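Local coordinates for protein VMB-1 (Vibrio alginolyticus, PDB 6LF4) that probably hydrolyses beta-lactam antibiotics to substituted beta-amino acids with the help of zinc ions, as a class B beta-lactamase conferring antibiotic resistance, at residues Val165-Asn170 / His205-Asp210. Sequence-based numbering, arbitrary orientation.
Sequences VKSLKN and HGEVGD. With ZN (zinc ion), chain F; LMP ((2~{S},3~{R},4~{S})-2-[(2~{S},3~{R})-1,3-bis(oxidanyl)-1-oxidanylidene-butan-2-yl]-4-[(3~{S},5~{S})-5-(dimethylcarbamoy l)pyrrolidin-3-yl]sulfanyl-3-methyl-3,4-dihydro-2~{H}-pyrrole-5-carboxylic acid), chain G.
Bends at chi2 (74°) in Glu207 and at chi3 (43°) in Lys169 bring a carboxylate and an ammonium group together where two loops meet. The side chains cross at about a right angle: Lys169 lays its CD 3.3 Å from Glu207 OE1, then turns NZ to Glu207 OE2 in a long salt bridge of 3.5 Å. Ser167, its hydroxyl set between its own N and carbonyl carbon, offers OG to the same OE2 in a weak hydrogen bond, so one carboxylate oxygen has two loose partners. The other, OE1, accepts from a water that also donates to Glu207 O (2.6 Å) and accepts from Leu168 N (2.9 Å), tying carboxylate and backbone to the opposing loop. Gly206 packs its CA 3.9 Å from Ser167 CB, at backbone angles that call for glycine.

Nearer the metal, a second water receives a bond from Lys166 NZ, donates to Val165 O and weakly accepts from His205 N. His205 binds zinc through NE2 at 2.1 Å, alongside Asp86 and Cys163; zinc at NE2 and Gly37 O, hydrogen-bonded to ND1, together hold the ring's rotation. Lys166 NZ is modelled 2.5 Å from carboxylate O32 of the hydrolysed carbapenem, too short to take at face value. Metal ligand and the lysine beside the ligand carboxylate thus sit on water-bridged neighbouring loops, and the lysine's charge may steady that anion.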
loop_
_atom_site.group_PDB
_atom_site.type_symbol
_atom_site.label_atom_id
_atom_site.label_comp_id
_atom_site.label_asym_id
_atom_site.label_seq_id
_atom_site.Cartn_x
_atom_site.Cartn_y
_atom_site.Cartn_z
ATOM N N VAL A 165 -3.538 6.581 4.647
ATOM C CA VAL A 165 -2.914 7.123 5.881
ATOM C C VAL A 165 -1.888 8.180 5.483
ATOM O O VAL A 165 -1.038 7.879 4.632
ATOM C CB VAL A 165 -2.275 6.003 6.720
ATOM C CG1 VAL A 165 -1.570 6.574 7.942
ATOM C CG2 VAL A 165 -3.326 4.972 7.129
ATOM N N LYS A 166 -1.962 9.347 6.109
ATOM C CA LYS A 166 -0.991 10.451 5.861
ATOM C C LYS A 166 0.092 10.415 6.953
ATOM O O LYS A 166 -0.191 9.968 8.086
ATOM C CB LYS A 166 -1.773 11.760 5.765
ATOM C CG LYS A 166 -2.807 11.811 4.651
ATOM C CD LYS A 166 -2.238 11.745 3.243
ATOM C CE LYS A 166 -3.093 10.920 2.298
ATOM N NZ LYS A 166 -2.306 10.280 1.208
ATOM N N SER A 167 1.306 10.855 6.616
ATOM C CA SER A 167 2.427 11.060 7.568
ATOM C C SER A 167 2.065 12.200 8.538
ATOM O O SER A 167 1.177 13.011 8.212
ATOM C CB SER A 167 3.712 11.293 6.811
ATOM O OG SER A 167 3.704 12.574 6.196
ATOM N N LEU A 168 2.623 12.191 9.749
ATOM C CA LEU A 168 2.293 13.176 10.821
ATOM C C LEU A 168 2.491 14.615 10.313
ATOM O O LEU A 168 1.640 15.482 10.631
ATOM C CB LEU A 168 3.199 12.934 12.029
ATOM C CG LEU A 168 2.639 12.007 13.102
ATOM C CD1 LEU A 168 3.633 11.865 14.249
ATOM C CD2 LEU A 168 1.294 12.512 13.607
ATOM N N LYS A 169 3.581 14.831 9.581
ATOM C CA LYS A 169 4.053 16.140 9.059
ATOM C C LYS A 169 3.089 16.670 7.997
ATOM O O LYS A 169 2.984 17.899 7.849
ATOM C CB LYS A 169 5.443 15.986 8.431
ATOM C CG LYS A 169 6.597 16.021 9.422
ATOM C CD LYS A 169 7.865 15.362 8.916
ATOM C CE LYS A 169 8.216 15.692 7.477
ATOM N NZ LYS A 169 9.397 14.921 7.015
ATOM N N ASN A 170 2.453 15.777 7.236
ATOM C CA ASN A 170 1.552 16.195 6.136
ATOM C C ASN A 170 0.479 17.076 6.759
ATOM O O ASN A 170 -0.062 16.698 7.829
ATOM C CB ASN A 170 0.976 15.011 5.356
ATOM C CG ASN A 170 0.687 15.365 3.913
ATOM O OD1 ASN A 170 0.330 16.507 3.602
ATOM N ND2 ASN A 170 0.833 14.392 3.030
ATOM N N HIS A 205 3.302 7.594 1.654
ATOM C CA HIS A 205 4.366 8.619 1.478
ATOM C C HIS A 205 4.719 9.194 2.848
ATOM O O HIS A 205 3.781 9.494 3.642
ATOM C CB HIS A 205 3.943 9.773 0.546
ATOM C CG HIS A 205 3.198 9.345 -0.673
ATOM N ND1 HIS A 205 3.837 8.934 -1.848
ATOM C CD2 HIS A 205 1.873 9.267 -0.910
ATOM C CE1 HIS A 205 2.923 8.630 -2.748
ATOM N NE2 HIS A 205 1.702 8.823 -2.192
ATOM N N GLY A 206 6.014 9.386 3.091
ATOM C CA GLY A 206 6.492 10.076 4.295
ATOM C C GLY A 206 6.860 9.079 5.369
ATOM O O GLY A 206 6.898 7.882 5.080
ATOM N N GLU A 207 7.073 9.579 6.575
ATOM C CA GLU A 207 7.806 8.883 7.655
ATOM C C GLU A 207 6.873 7.819 8.264
ATOM O O GLU A 207 5.688 8.130 8.464
ATOM C CB GLU A 207 8.278 9.908 8.703
ATOM C CG GLU A 207 8.452 11.342 8.193
ATOM C CD GLU A 207 7.177 12.150 7.914
ATOM O OE1 GLU A 207 6.391 12.440 8.881
ATOM O OE2 GLU A 207 6.952 12.488 6.716
ATOM N N VAL A 208 7.392 6.637 8.602
ATOM C CA VAL A 208 6.662 5.622 9.421
ATOM C C VAL A 208 6.446 6.226 10.812
ATOM O O VAL A 208 7.235 7.101 11.214
ATOM C CB VAL A 208 7.388 4.255 9.453
ATOM C CG1 VAL A 208 7.638 3.725 8.055
ATOM C CG2 VAL A 208 8.697 4.280 10.233
ATOM N N GLY A 209 5.372 5.850 11.500
ATOM C CA GLY A 209 5.148 6.272 12.891
ATOM C C GLY A 209 4.299 5.289 13.658
ATOM O O GLY A 209 4.249 4.119 13.288
ATOM N N ASP A 210 3.623 5.788 14.679
ATOM C CA ASP A 210 2.741 4.998 15.567
ATOM C C ASP A 210 1.292 5.256 15.122
ATOM O O ASP A 210 1.093 5.805 14.030
ATOM C CB ASP A 210 3.097 5.320 17.024
ATOM C CG ASP A 210 3.011 6.786 17.409
ATOM O OD1 ASP A 210 2.350 7.563 16.677
ATOM O OD2 ASP A 210 3.603 7.142 18.454
HETATM ZN ZN ZN F . -0.102 7.993 -2.948
HETATM C C1 LMP G . 0.592 12.341 -4.751
HETATM C C2 LMP G . 0.023 12.743 -3.379
HETATM C C3 LMP G . -0.454 11.430 -2.808
HETATM O O7A LMP G . 2.803 15.358 -0.389
HETATM C C6A LMP G . 4.003 15.095 -0.470
HETATM N N7A LMP G . 4.947 15.840 0.138
HETATM C C9A LMP G . 4.609 16.908 1.080
HETATM C C8A LMP G . 6.377 15.628 -0.104
HETATM C C5A LMP G . 4.504 13.900 -1.269
HETATM C C2A LMP G . 4.004 13.944 -2.721
HETATM N N3A LMP G . 3.987 12.635 -0.726
HETATM C C4A LMP G . 3.425 11.821 -1.808
HETATM C C1A LMP G . 2.927 12.871 -2.783
HETATM S S21 LMP G . 1.297 13.510 -2.316
HETATM C C31 LMP G . -1.322 11.310 -1.834
HETATM O O31 LMP G . -2.226 12.121 -1.754
HETATM O O32 LMP G . -1.191 10.391 -1.046
HETATM N N4 LMP G . 0.087 10.416 -3.391
HETATM C C11 LMP G . -0.070 13.052 -5.921
HETATM C C5 LMP G . 0.465 10.812 -4.769
HETATM C C6 LMP G . -0.573 10.294 -5.766
HETATM C C61 LMP G . 0.052 9.424 -6.864
HETATM O O62 LMP G . 0.929 10.231 -7.646
HETATM C C62 LMP G . -0.975 8.772 -7.760
HETATM C C7 LMP G . -1.754 9.588 -5.091
HETATM O O71 LMP G . -2.835 10.208 -5.039
HETATM O O72 LMP G . -1.553 8.441 -4.642
HETATM O O HOH W 1 0.201 8.778 2.382
HETATM O O HOH W 2 4.773 10.178 9.858
HETATM O O HOH W 3 1.915 11.163 3.097
#